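Local coordinates for protein cellulase (Uncultured bacterium, PDB 6XSO) that probably cleaves internal beta-1,4 linkages of cellulose and related plant cell-wall polysaccharides, including xylan, as a broad-specificity family 5 endoglucanase, at residues A[26-30]-A[343-347]; A[66-71]-A[358-363]; A[75-79]-A[115-119]; A[227-233]-A[263-269]. All blocks are in the same frame, centred on the assembly; numbering follows the deposited sequence. Where two conformers were deposited one is given.

The four contacts sample one eight-stranded parallel beta/alpha barrel. Contacts 3 and 4 are pairings of sequence-adjacent strands, 78-81 with 116-119 and 229-232 with 264-270; their centres are about 15 Å apart and they meet inside the barrel through Ile-118 and Ile-230. Contact 1 sets helix 22-28 against the start of the last strand, about 9 Å from contact 3 between centres, with Phe-347 resting on Ala-78 and Ile-118. Contact 2 lies outside the strand ring and touches contact 3, about 14 Å away between centres, where Phe-68 packs on Ile-79 and Met-115. Contacts 1 and 2 join early residues to late ones, spanning contacts 3 and 4 and tying the chain's ends together.

Contact 1: A[26-30]-A[343-347]; sequences VKNMG and GIATF
Val-26 and Ala-345 interlock at the tight end of this contact. With CG1 of Val-26 anti to its own backbone N (chi1 170°), that methyl is laid against the start of the last strand, 3.2 Å from Gly-343 O and 3.4 Å from Ala-345 N. The methyl of Ala-345 answers from the strand side, with its CB 3.5 Å from Val-26 O. A longer side chain extends the apolar seam: the sulfur of Met-29 passes Ala-345 CB at 3.9 Å and reaches the rim of the Phe-347 ring, with SD 3.7 Å from CZ. Because SD lies 87° off the ring normal, this is an edge-on Met-aromatic contact, and the two side chains cross at about a right angle. Ala-78 and Tyr-116, on the second and third strands, also touch Met-29, which places the seam inside the barrel where the strands begin.

The packing is looser toward Gly-30 and Lys-27. Lys-27 is exposed, and its CB leaves the backbone facing away from the strand. A water bridges Gly-30 and Thr-346: it donates to Gly-30 O (2.7 Å) and accepts from Thr-346 N (2.9 Å). Both turns contain a glycine with positive phi; Gly-343 ends helix 325-341 in a Schellman motif and Gly-30 follows helix 22-28.

With no direct hydrogen bond between the segments, cohesion probably rests mainly on apolar packing, methyl-to-backbone contacts included, while the water satisfies one carbonyl and one amide where the chains stand too far apart to pair directly.

Contact 2: A[66-71]-A[358-363]; sequences ELFKMM and RTMPSF
Met-70 and Phe-363 make the aromatic part of this contact. The terminal methyl of Met-70 sits over the ring centre, with CE 3.7 Å from the Phe-363 centroid and 4° off the normal, an almost ideal CH-pi geometry. Its sulfur is above the same ring, 25° off the normal, so thioether and methyl share one face; that SD also lies 3.4 Å from Ser-362 N. Anti placement of CG to the backbone N (chi1 -175°) sends the chain straight off the helix, and a bend at the last torsion lays CE over the ring. Met-71 adds a second Met-aromatic contact from the edge, its SD 3.9 Å from Phe-363 CE1.

Aliphatic packing forms the second group. Pro-361, preceded by a cis peptide bond, rests on the helix backbone, with its CB 3.9 Å from Leu-67 CA and its CG 3.8 Å from Glu-66 O. The methyls of Leu-67 cross the extended aliphatic part of Arg-358, where Leu-67 CD2 is 4.1 Å from Arg-358 CD; the guanidinium beyond is bound to Thr-38, Gly-36 O and Ser-353 O.

Polar contact between the segments is slight: a water link from Thr-359 O to Glu-66 OE1 is long and doubtful, since Glu-66 has two conformers.

This is outer-layer packing of a beta/alpha barrel, where the loop between strand 345-349 and the final helix, 366-377, lies on helix 66-73, the helix that precedes strand 78-81.

Contact 3: A[75-79]-A[115-119]; sequences GFGAI and MYCII
Tyr-116 turns the edge of its ring to Gly-77, whose O lies near the ring plane, 3.6 Å from Tyr-116 CD1; the ring also takes part in a cation-pi contact with Lys-167, and its OH is hydrogen-bonded to Glu-20. The other aromatic group, Phe-76, leads its ring away from the partner strand, toward Leu-352. Tyr-116 lies on, and Phe-76 leads into, a beta-alpha-beta crossover of the barrel, in which strand 78-81, helix 97-111 and strand 116-119 follow one another and the two strands lie side by side in parallel.

Three backbone bonds establish the register. Tyr-116 N donates to Gly-77 O and Tyr-116 O accepts from Ile-79 N, so Tyr-116 bonds to the two residues flanking its bridge partner Ala-78, which is the parallel pattern. The third bond, from Ile-118 N to Ile-79 O at 3.0 Å, lies in the carbonyl plane. The end-to-end directions of the touching parts diverge by 33°, in keeping with a twisted sheet.

The two faces differ in company. Ala-78 and Tyr-116 point into the barrel, where their CB atoms are 3.8 Å apart and Met-29 touches both. Ile-79 and Cys-117 point to the helical layer, where Val-110 of helix 97-111 meets them. Met-115 reaches this outer side as well: bending at its last torsion (chi3 -72°) carries CE across Ile-79 at a slant, 3.8 Å from Ile-79 CG1.

Ala-78 N is buried without a hydrogen-bonding partner in the model, and its N-H is not aimed at the nearby sulfur of Met-115. That sulfur, Met-115 SD, comes instead to 3.4 Å from Phe-76 O.

Contact 4: A[227-233]-A[263-269]; sequences RNLIVNT and HIAVQVH
The fifth and sixth strands of the barrel pair here in parallel, from Asn-228 beside His-263 to Asn-232 beside Gln-267, with axes crossing at -40°. Five backbone hydrogen bonds form the ladder, from 2.9 Å between Ala-265 N and Leu-229 O to 3.2 Å between Thr-233 N, the last donor, and Gln-267 O. A side-chain bond extends it at the N-terminal end of the pair: His-263 ND1 donates to Asn-228 OD1 at 2.7 Å. The acceptor lies in the imidazole plane, whereas the donor is tilted 34° from the amide carbonyl plane.

Outward, Val-231 CG1 meets Ile-264 CD1 at 4.1 Å, and Leu-229 and Val-231 pack on helix 196-219. Inward, Ile-230 CG2 presses on Gln-267 CB at 3.5 Å. Asn-232 and Gln-267 run side by side in the same direction with amide planes 47° apart, Asn-232 OD1 lying 3.2 Å from Gln-267 CB. The extended Gln-267 chain brings OE1 to His-269, whose NE2 donates to it at 2.8 Å near the ring plane.

These inward groups are held by further bonds: Asn-232 ND2 to Asn-174 O, and His-269 ND1 to Glu-175. Together, the bonds to Gln-267 OE1 and Glu-175 should hold the rotation of the His-269 ring. This chemistry implies an ordered polar network at the C-terminal end of the strands, the end where family 5 barrels carry their active site.

Contact 1: A[26-30]-A[343-347]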
loop_
_atom_site.group_PDB
_atom_site.type_symbol
_atom_site.label_atom_id
_atom_site.label_comp_id
_atom_site.label_asym_id
_atom_site.label_seq_id
_atom_site.Cartn_x
_atom_site.Cartn_y
_atom_site.Cartn_z
ATOM N N VAL A 26 8.131 -0.946 10.794
ATOM C CA VAL A 26 8.534 -1.234 9.423
ATOM C C VAL A 26 9.659 -2.255 9.405
ATOM O O VAL A 26 9.659 -3.185 8.594
ATOM C CB VAL A 26 8.899 0.086 8.719
ATOM C CG1 VAL A 26 9.563 -0.187 7.379
ATOM C CG2 VAL A 26 7.650 0.955 8.548
ATOM N N LYS A 27 10.602 -2.144 10.335
ATOM C CA LYS A 27 11.615 -3.188 10.457
ATOM C C LYS A 27 10.988 -4.528 10.820
ATOM O O LYS A 27 11.371 -5.575 10.278
ATOM C CB LYS A 27 12.630 -2.786 11.528
ATOM C CG LYS A 27 13.639 -3.861 11.906
ATOM C CD LYS A 27 14.538 -3.377 13.046
ATOM C CE LYS A 27 15.449 -4.488 13.574
ATOM N NZ LYS A 27 14.679 -5.601 14.210
ATOM N N ASN A 28 10.034 -4.523 11.751
ATOM C CA ASN A 28 9.495 -5.778 12.267
ATOM C C ASN A 28 8.537 -6.452 11.293
ATOM O O ASN A 28 8.221 -7.633 11.485
ATOM C CB ASN A 28 8.799 -5.567 13.610
ATOM C CG ASN A 28 9.763 -5.246 14.714
ATOM O OD1 ASN A 28 10.926 -5.622 14.656
ATOM N ND2 ASN A 28 9.281 -4.567 15.742
ATOM N N MET A 29 8.074 -5.731 10.268
ATOM C CA MET A 29 7.219 -6.336 9.255
ATOM C C MET A 29 7.920 -7.452 8.480
ATOM O O MET A 29 7.247 -8.341 7.941
ATOM C CB MET A 29 6.780 -5.287 8.247
ATOM C CG MET A 29 5.721 -4.338 8.753
ATOM S SD MET A 29 5.480 -2.914 7.674
ATOM C CE MET A 29 4.266 -1.987 8.623
ATOM N N GLY A 30 9.246 -7.461 8.436
ATOM C CA GLY A 30 9.918 -8.499 7.667
ATOM C C GLY A 30 9.646 -8.332 6.182
ATOM O O GLY A 30 9.766 -7.234 5.623
ATOM N N GLY A 343 16.260 -0.621 6.542
ATOM C CA GLY A 343 15.063 -0.697 7.358
ATOM C C GLY A 343 13.777 -0.415 6.611
ATOM O O GLY A 343 12.795 0.018 7.233
ATOM N N ILE A 344 13.753 -0.668 5.299
ATOM C CA ILE A 344 12.595 -0.462 4.433
ATOM C C ILE A 344 11.883 -1.795 4.249
ATOM O O ILE A 344 12.516 -2.801 3.905
ATOM C CB ILE A 344 13.044 0.107 3.073
ATOM C CG1 ILE A 344 13.647 1.503 3.252
ATOM C CG2 ILE A 344 11.906 0.060 2.063
ATOM C CD1 ILE A 344 14.227 2.087 1.970
ATOM N N ALA A 345 10.579 -1.823 4.517
ATOM C CA ALA A 345 9.798 -3.040 4.348
ATOM C C ALA A 345 9.286 -3.137 2.917
ATOM O O ALA A 345 8.976 -2.128 2.282
ATOM C CB ALA A 345 8.600 -3.045 5.297
ATOM N N THR A 346 9.215 -4.362 2.405
ATOM C CA THR A 346 8.742 -4.633 1.050
ATOM C C THR A 346 7.525 -5.547 1.094
ATOM O O THR A 346 7.451 -6.447 1.942
ATOM C CB THR A 346 9.819 -5.303 0.178
ATOM O OG1 THR A 346 10.084 -6.632 0.608
ATOM C CG2 THR A 346 11.111 -4.503 0.220
ATOM N N PHE A 347 6.553 -5.278 0.196
ATOM C CA PHE A 347 5.324 -6.071 0.078
ATOM C C PHE A 347 5.161 -6.501 -1.384
ATOM O O PHE A 347 4.849 -5.675 -2.246
ATOM C CB PHE A 347 4.093 -5.260 0.547
ATOM C CG PHE A 347 4.008 -5.048 2.044
ATOM C CD1 PHE A 347 4.835 -4.144 2.679
ATOM C CD2 PHE A 347 3.057 -5.723 2.816
ATOM C CE1 PHE A 347 4.752 -3.944 4.049
ATOM C CE2 PHE A 347 2.960 -5.519 4.192
ATOM C CZ PHE A 347 3.802 -4.636 4.806
HETATM O O HOH W 1 10.969 -6.546 3.291
#

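Contact 2: A[66-71]-A[358-363]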
loop_
_atom_site.group_PDB
_atom_site.type_symbol
_atom_site.label_atom_id
_atom_site.label_comp_id
_atom_site.label_asym_id
_atom_site.label_seq_id
_atom_site.Cartn_x
_atom_site.Cartn_y
_atom_site.Cartn_z
ATOM N N GLU A 66 -6.858 -19.717 6.415
ATOM C CA GLU A 66 -5.740 -20.637 6.257
ATOM C C GLU A 66 -4.674 -20.072 5.330
ATOM O O GLU A 66 -3.482 -20.355 5.512
ATOM C CB GLU A 66 -6.275 -21.969 5.744
ATOM C CG GLU A 66 -7.063 -22.765 6.774
ATOM C CD GLU A 66 -8.437 -22.203 7.154
ATOM O OE1 GLU A 66 -9.127 -21.537 6.329
ATOM O OE2 GLU A 66 -8.831 -22.466 8.311
ATOM N N LEU A 67 -5.077 -19.291 4.328
ATOM C CA LEU A 67 -4.108 -18.645 3.450
ATOM C C LEU A 67 -3.027 -17.920 4.246
ATOM O O LEU A 67 -1.847 -17.960 3.889
ATOM C CB LEU A 67 -4.821 -17.647 2.531
ATOM C CG LEU A 67 -3.946 -16.756 1.659
ATOM C CD1 LEU A 67 -3.143 -17.556 0.642
ATOM C CD2 LEU A 67 -4.850 -15.700 0.956
ATOM N N PHE A 68 -3.410 -17.226 5.313
ATOM C CA PHE A 68 -2.438 -16.427 6.051
ATOM C C PHE A 68 -1.604 -17.274 7.002
ATOM O O PHE A 68 -0.446 -16.924 7.257
ATOM C CB PHE A 68 -3.137 -15.246 6.712
ATOM C CG PHE A 68 -3.815 -14.340 5.711
ATOM C CD1 PHE A 68 -3.078 -13.701 4.726
ATOM C CD2 PHE A 68 -5.188 -14.205 5.706
ATOM C CE1 PHE A 68 -3.706 -12.893 3.789
ATOM C CE2 PHE A 68 -5.814 -13.398 4.767
ATOM C CZ PHE A 68 -5.073 -12.753 3.814
ATOM N N LYS A 69 -2.158 -18.369 7.524
ATOM C CA LYS A 69 -1.335 -19.355 8.225
ATOM C C LYS A 69 -0.216 -19.834 7.318
ATOM O O LYS A 69 0.947 -19.911 7.733
ATOM C CB LYS A 69 -2.207 -20.519 8.678
ATOM C CG LYS A 69 -1.468 -21.661 9.415
ATOM C CD LYS A 69 -2.453 -22.768 9.847
ATOM C CE LYS A 69 -1.764 -23.916 10.598
ATOM N NZ LYS A 69 -0.827 -24.608 9.684
ATOM N N MET A 70 -0.544 -20.117 6.059
ATOM C CA MET A 70 0.462 -20.572 5.102
ATOM C C MET A 70 1.511 -19.495 4.848
ATOM O O MET A 70 2.717 -19.778 4.831
ATOM C CB MET A 70 -0.227 -20.966 3.791
ATOM C CG MET A 70 0.720 -21.578 2.771
ATOM S SD MET A 70 -0.105 -21.971 1.215
ATOM C CE MET A 70 -0.298 -20.350 0.495
ATOM N N MET A 71 1.074 -18.251 4.630
ATOM C CA MET A 71 2.020 -17.160 4.407
ATOM C C MET A 71 2.956 -16.999 5.598
ATOM O O MET A 71 4.176 -16.864 5.437
ATOM C CB MET A 71 1.251 -15.858 4.152
ATOM C CG MET A 71 0.579 -15.812 2.801
ATOM S SD MET A 71 1.790 -15.543 1.487
ATOM C CE MET A 71 0.782 -15.922 0.050
ATOM N N ARG A 358 -5.362 -20.092 -3.543
ATOM C CA ARG A 358 -5.536 -19.537 -2.210
ATOM C C ARG A 358 -6.506 -20.351 -1.367
ATOM O O ARG A 358 -6.408 -20.356 -0.135
ATOM C CB ARG A 358 -6.066 -18.105 -2.330
ATOM C CG ARG A 358 -5.109 -17.122 -2.931
ATOM C CD ARG A 358 -5.771 -15.760 -2.989
ATOM N NE ARG A 358 -4.937 -14.707 -3.567
ATOM C CZ ARG A 358 -5.359 -13.453 -3.708
ATOM N NH1 ARG A 358 -6.577 -13.139 -3.271
ATOM N NH2 ARG A 358 -4.581 -12.529 -4.256
ATOM N N THR A 359 -7.478 -21.004 -1.999
ATOM C CA THR A 359 -8.496 -21.757 -1.283
ATOM C C THR A 359 -7.951 -23.061 -0.725
ATOM O O THR A 359 -8.534 -23.621 0.212
ATOM C CB THR A 359 -9.653 -22.005 -2.252
ATOM O OG1 THR A 359 -9.991 -20.756 -2.886
ATOM C CG2 THR A 359 -10.866 -22.569 -1.535
ATOM N N MET A 360 -6.816 -23.527 -1.248
ATOM C CA MET A 360 -6.323 -24.847 -0.853
ATOM C C MET A 360 -5.924 -24.887 0.615
ATOM O O MET A 360 -6.438 -25.744 1.357
ATOM C CB MET A 360 -5.227 -25.303 -1.820
ATOM C CG MET A 360 -5.787 -25.654 -3.194
ATOM S SD MET A 360 -4.541 -26.001 -4.445
ATOM C CE MET A 360 -4.003 -27.630 -3.917
ATOM N N PRO A 361 -5.004 -24.042 1.101
ATOM C CA PRO A 361 -4.178 -23.074 0.379
ATOM C C PRO A 361 -2.886 -23.711 -0.131
ATOM O O PRO A 361 -2.419 -24.690 0.440
ATOM C CB PRO A 361 -3.864 -22.040 1.462
ATOM C CG PRO A 361 -3.719 -22.890 2.700
ATOM C CD PRO A 361 -4.748 -24.000 2.555
ATOM N N SER A 362 -2.307 -23.101 -1.168
ATOM C CA SER A 362 -1.096 -23.622 -1.783
ATOM C C SER A 362 -0.439 -22.483 -2.532
ATOM O O SER A 362 -1.124 -21.595 -3.045
ATOM C CB SER A 362 -1.434 -24.742 -2.771
ATOM O OG SER A 362 -0.284 -25.281 -3.397
ATOM N N PHE A 363 0.890 -22.514 -2.592
ATOM C CA PHE A 363 1.620 -21.583 -3.436
ATOM C C PHE A 363 1.665 -22.119 -4.867
ATOM O O PHE A 363 2.174 -23.218 -5.107
ATOM C CB PHE A 363 3.060 -21.393 -2.936
ATOM C CG PHE A 363 3.179 -20.698 -1.608
ATOM C CD1 PHE A 363 3.062 -19.330 -1.497
ATOM C CD2 PHE A 363 3.464 -21.429 -0.470
ATOM C CE1 PHE A 363 3.183 -18.708 -0.276
ATOM C CE2 PHE A 363 3.599 -20.801 0.754
ATOM C CZ PHE A 363 3.458 -19.446 0.844
HETATM O O HOH W 2 -8.446 -22.973 3.423
#

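Contact 3: A[75-79]-A[115-119]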
loop_
_atom_site.group_PDB
_atom_site.type_symbol
_atom_site.label_atom_id
_atom_site.label_comp_id
_atom_site.label_asym_id
_atom_site.label_seq_id
_atom_site.Cartn_x
_atom_site.Cartn_y
_atom_site.Cartn_z
ATOM N N GLY A 75 7.332 -17.672 6.133
ATOM C CA GLY A 75 8.260 -16.634 6.539
ATOM C C GLY A 75 7.803 -15.203 6.346
ATOM O O GLY A 75 8.595 -14.287 6.598
ATOM N N PHE A 76 6.576 -14.970 5.896
ATOM C CA PHE A 76 6.086 -13.618 5.722
ATOM C C PHE A 76 5.635 -13.051 7.059
ATOM O O PHE A 76 5.155 -13.772 7.948
ATOM C CB PHE A 76 4.977 -13.602 4.662
ATOM C CG PHE A 76 5.513 -13.818 3.272
ATOM C CD1 PHE A 76 5.843 -12.737 2.470
ATOM C CD2 PHE A 76 5.784 -15.084 2.813
ATOM C CE1 PHE A 76 6.384 -12.917 1.216
ATOM C CE2 PHE A 76 6.334 -15.277 1.566
ATOM C CZ PHE A 76 6.629 -14.196 0.761
ATOM N N GLY A 77 5.818 -11.737 7.194
ATOM C CA GLY A 77 5.591 -11.067 8.459
ATOM C C GLY A 77 4.504 -10.015 8.435
ATOM O O GLY A 77 4.196 -9.426 9.476
ATOM N N ALA A 78 3.905 -9.791 7.270
ATOM C CA ALA A 78 2.985 -8.676 7.097
ATOM C C ALA A 78 2.190 -8.888 5.822
ATOM O O ALA A 78 2.704 -9.445 4.848
ATOM C CB ALA A 78 3.761 -7.349 7.022
ATOM N N ILE A 79 0.935 -8.434 5.846
ATOM C CA ILE A 79 0.038 -8.510 4.702
ATOM C C ILE A 79 -0.544 -7.117 4.474
ATOM O O ILE A 79 -1.077 -6.508 5.409
ATOM C CB ILE A 79 -1.095 -9.527 4.934
ATOM C CG1 ILE A 79 -0.585 -10.917 5.352
ATOM C CG2 ILE A 79 -1.979 -9.631 3.679
ATOM C CD1 ILE A 79 0.187 -11.685 4.286
ATOM N N MET A 115 0.852 -11.445 12.252
ATOM C CA MET A 115 1.430 -10.622 11.207
ATOM C C MET A 115 0.856 -9.211 11.284
ATOM O O MET A 115 -0.255 -8.994 11.775
ATOM C CB MET A 115 1.135 -11.208 9.818
ATOM C CG MET A 115 1.915 -12.519 9.521
ATOM S SD MET A 115 1.776 -13.099 7.799
ATOM C CE MET A 115 0.097 -13.646 7.851
ATOM N N TYR A 116 1.627 -8.242 10.793
ATOM C CA TYR A 116 1.105 -6.897 10.584
ATOM C C TYR A 116 0.087 -6.896 9.446
ATOM O O TYR A 116 0.150 -7.700 8.517
ATOM C CB TYR A 116 2.239 -5.933 10.216
ATOM C CG TYR A 116 3.183 -5.653 11.342
ATOM C CD1 TYR A 116 4.214 -6.524 11.641
ATOM C CD2 TYR A 116 3.028 -4.530 12.127
ATOM C CE1 TYR A 116 5.081 -6.278 12.690
ATOM C CE2 TYR A 116 3.874 -4.271 13.164
ATOM C CZ TYR A 116 4.909 -5.146 13.436
ATOM O OH TYR A 116 5.755 -4.888 14.477
ATOM N N CYS A 117 -0.856 -5.956 9.513
ATOM C CA CYS A 117 -1.870 -5.792 8.480
ATOM C C CYS A 117 -2.000 -4.312 8.137
ATOM O O CYS A 117 -2.211 -3.486 9.027
ATOM C CB CYS A 117 -3.230 -6.316 8.950
ATOM S SG CYS A 117 -4.460 -6.354 7.622
ATOM N N ILE A 118 -1.848 -3.973 6.859
ATOM C CA ILE A 118 -2.108 -2.620 6.365
ATOM C C ILE A 118 -3.430 -2.640 5.604
ATOM O O ILE A 118 -3.604 -3.446 4.685
ATOM C CB ILE A 118 -0.974 -2.156 5.432
ATOM C CG1 ILE A 118 0.373 -2.055 6.146
ATOM C CG2 ILE A 118 -1.339 -0.803 4.789
ATOM C CD1 ILE A 118 1.566 -1.910 5.152
ATOM N N ILE A 119 -4.347 -1.722 5.946
ATOM C CA ILE A 119 -5.548 -1.498 5.145
ATOM C C ILE A 119 -5.476 -0.089 4.566
ATOM O O ILE A 119 -4.942 0.827 5.202
ATOM C CB ILE A 119 -6.876 -1.689 5.891
ATOM C CG1 ILE A 119 -6.917 -0.832 7.148
ATOM C CG2 ILE A 119 -7.083 -3.182 6.207
ATOM C CD1 ILE A 119 -8.297 -0.859 7.835
#

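Contact 4: A[227-233]-A[263-269]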
loop_
_atom_site.group_PDB
_atom_site.type_symbol
_atom_site.label_atom_id
_atom_site.label_comp_id
_atom_site.label_asym_id
_atom_site.label_seq_id
_atom_site.Cartn_x
_atom_site.Cartn_y
_atom_site.Cartn_z
ATOM N N ARG A 227 -1.547 5.048 16.664
ATOM C CA ARG A 227 -1.431 4.039 15.618
ATOM C C ARG A 227 -0.436 4.484 14.550
ATOM O O ARG A 227 -0.329 5.669 14.228
ATOM C CB ARG A 227 -2.803 3.773 14.987
ATOM C CG ARG A 227 -2.791 2.628 13.975
ATOM C CD ARG A 227 -4.183 2.275 13.458
ATOM N NE ARG A 227 -5.092 2.069 14.586
ATOM C CZ ARG A 227 -5.086 1.017 15.398
ATOM N NH1 ARG A 227 -4.251 0.008 15.212
ATOM N NH2 ARG A 227 -5.938 0.992 16.411
ATOM N N ASN A 228 0.297 3.526 14.004
ATOM C CA ASN A 228 1.231 3.831 12.931
ATOM C C ASN A 228 0.471 3.984 11.628
ATOM O O ASN A 228 -0.285 3.091 11.228
ATOM C CB ASN A 228 2.300 2.759 12.915
ATOM C CG ASN A 228 3.208 2.888 14.104
ATOM O OD1 ASN A 228 3.626 3.994 14.448
ATOM N ND2 ASN A 228 3.489 1.772 14.770
ATOM N N LEU A 229 0.642 5.147 11.004
ATOM C CA LEU A 229 -0.078 5.537 9.807
ATOM C C LEU A 229 0.901 5.770 8.666
ATOM O O LEU A 229 2.086 6.050 8.874
ATOM C CB LEU A 229 -0.860 6.832 10.047
ATOM C CG LEU A 229 -1.765 6.892 11.274
ATOM C CD1 LEU A 229 -2.454 8.227 11.374
ATOM C CD2 LEU A 229 -2.777 5.779 11.182
ATOM N N ILE A 230 0.401 5.624 7.448
ATOM C CA ILE A 230 1.241 5.612 6.253
ATOM C C ILE A 230 0.633 6.565 5.239
ATOM O O ILE A 230 -0.575 6.508 4.977
ATOM C CB ILE A 230 1.298 4.196 5.641
ATOM C CG1 ILE A 230 1.741 3.150 6.654
ATOM C CG2 ILE A 230 2.169 4.187 4.397
ATOM C CD1 ILE A 230 1.263 1.766 6.273
ATOM N N VAL A 231 1.463 7.450 4.673
ATOM C CA VAL A 231 1.039 8.358 3.609
ATOM C C VAL A 231 1.869 8.048 2.365
ATOM O O VAL A 231 3.071 7.757 2.466
ATOM C CB VAL A 231 1.141 9.850 4.001
ATOM C CG1 VAL A 231 0.167 10.156 5.116
ATOM C CG2 VAL A 231 2.547 10.232 4.386
ATOM N N ASN A 232 1.222 8.072 1.198
ATOM C CA ASN A 232 1.860 7.711 -0.057
ATOM C C ASN A 232 2.254 8.951 -0.864
ATOM O O ASN A 232 1.627 10.014 -0.792
ATOM C CB ASN A 232 0.957 6.805 -0.903
ATOM C CG ASN A 232 0.734 5.434 -0.281
ATOM O OD1 ASN A 232 0.901 5.245 0.913
ATOM N ND2 ASN A 232 0.345 4.475 -1.107
ATOM N N THR A 233 3.313 8.805 -1.642
ATOM C CA THR A 233 3.680 9.869 -2.556
ATOM C C THR A 233 2.685 9.933 -3.714
ATOM O O THR A 233 1.917 8.989 -3.957
ATOM C CB THR A 233 5.055 9.576 -3.137
ATOM O OG1 THR A 233 5.015 8.281 -3.738
ATOM C CG2 THR A 233 6.135 9.615 -2.072
ATOM N N HIS A 263 5.048 8.064 14.582
ATOM C CA HIS A 263 4.031 7.098 14.194
ATOM C C HIS A 263 3.563 7.337 12.772
ATOM O O HIS A 263 2.394 7.128 12.445
ATOM C CB HIS A 263 2.860 7.091 15.176
ATOM C CG HIS A 263 3.238 6.641 16.545
ATOM N ND1 HIS A 263 3.681 5.363 16.809
ATOM C CD2 HIS A 263 3.243 7.295 17.732
ATOM C CE1 HIS A 263 3.948 5.249 18.097
ATOM N NE2 HIS A 263 3.691 6.412 18.679
ATOM N N ILE A 264 4.499 7.708 11.895
ATOM C CA ILE A 264 4.222 8.005 10.493
ATOM C C ILE A 264 5.287 7.356 9.611
ATOM O O ILE A 264 6.479 7.358 9.941
ATOM C CB ILE A 264 4.151 9.533 10.280
ATOM C CG1 ILE A 264 3.641 9.859 8.879
ATOM C CG2 ILE A 264 5.526 10.189 10.499
ATOM C CD1 ILE A 264 2.219 9.456 8.653
ATOM N N ALA A 265 4.837 6.790 8.492
ATOM C CA ALA A 265 5.709 6.224 7.480
ATOM C C ALA A 265 5.267 6.715 6.109
ATOM O O ALA A 265 4.123 7.141 5.919
ATOM C CB ALA A 265 5.655 4.696 7.493
ATOM N N VAL A 266 6.191 6.660 5.145
ATOM C CA VAL A 266 5.923 7.047 3.761
ATOM C C VAL A 266 5.985 5.803 2.892
ATOM O O VAL A 266 6.867 4.952 3.068
ATOM C CB VAL A 266 6.913 8.121 3.268
ATOM C CG1 VAL A 266 6.822 8.341 1.744
ATOM C CG2 VAL A 266 6.669 9.425 4.024
ATOM N N GLN A 267 5.058 5.701 1.945
ATOM C CA GLN A 267 5.007 4.546 1.060
ATOM C C GLN A 267 5.140 4.935 -0.405
ATOM O O GLN A 267 4.549 5.916 -0.871
ATOM C CB GLN A 267 3.703 3.733 1.274
ATOM C CG GLN A 267 3.446 2.682 0.182
ATOM C CD GLN A 267 2.232 1.790 0.404
ATOM O OE1 GLN A 267 1.853 1.038 -0.487
ATOM N NE2 GLN A 267 1.643 1.851 1.589
ATOM N N VAL A 268 5.922 4.119 -1.117
ATOM C CA VAL A 268 6.064 4.153 -2.558
ATOM C C VAL A 268 5.895 2.727 -3.076
ATOM O O VAL A 268 5.914 1.759 -2.312
ATOM C CB VAL A 268 7.436 4.691 -2.979
ATOM C CG1 VAL A 268 7.682 6.072 -2.367
ATOM C CG2 VAL A 268 8.557 3.721 -2.571
ATOM N N HIS A 269 5.717 2.617 -4.394
ATOM C CA HIS A 269 5.680 1.327 -5.082
ATOM C C HIS A 269 6.848 1.261 -6.054
ATOM O O HIS A 269 7.401 2.289 -6.455
ATOM C CB HIS A 269 4.359 1.157 -5.828
ATOM C CG HIS A 269 3.168 1.175 -4.920
ATOM N ND1 HIS A 269 1.877 1.348 -5.375
ATOM C CD2 HIS A 269 3.081 1.054 -3.577
ATOM C CE1 HIS A 269 1.044 1.326 -4.346
ATOM N NE2 HIS A 269 1.753 1.179 -3.242
#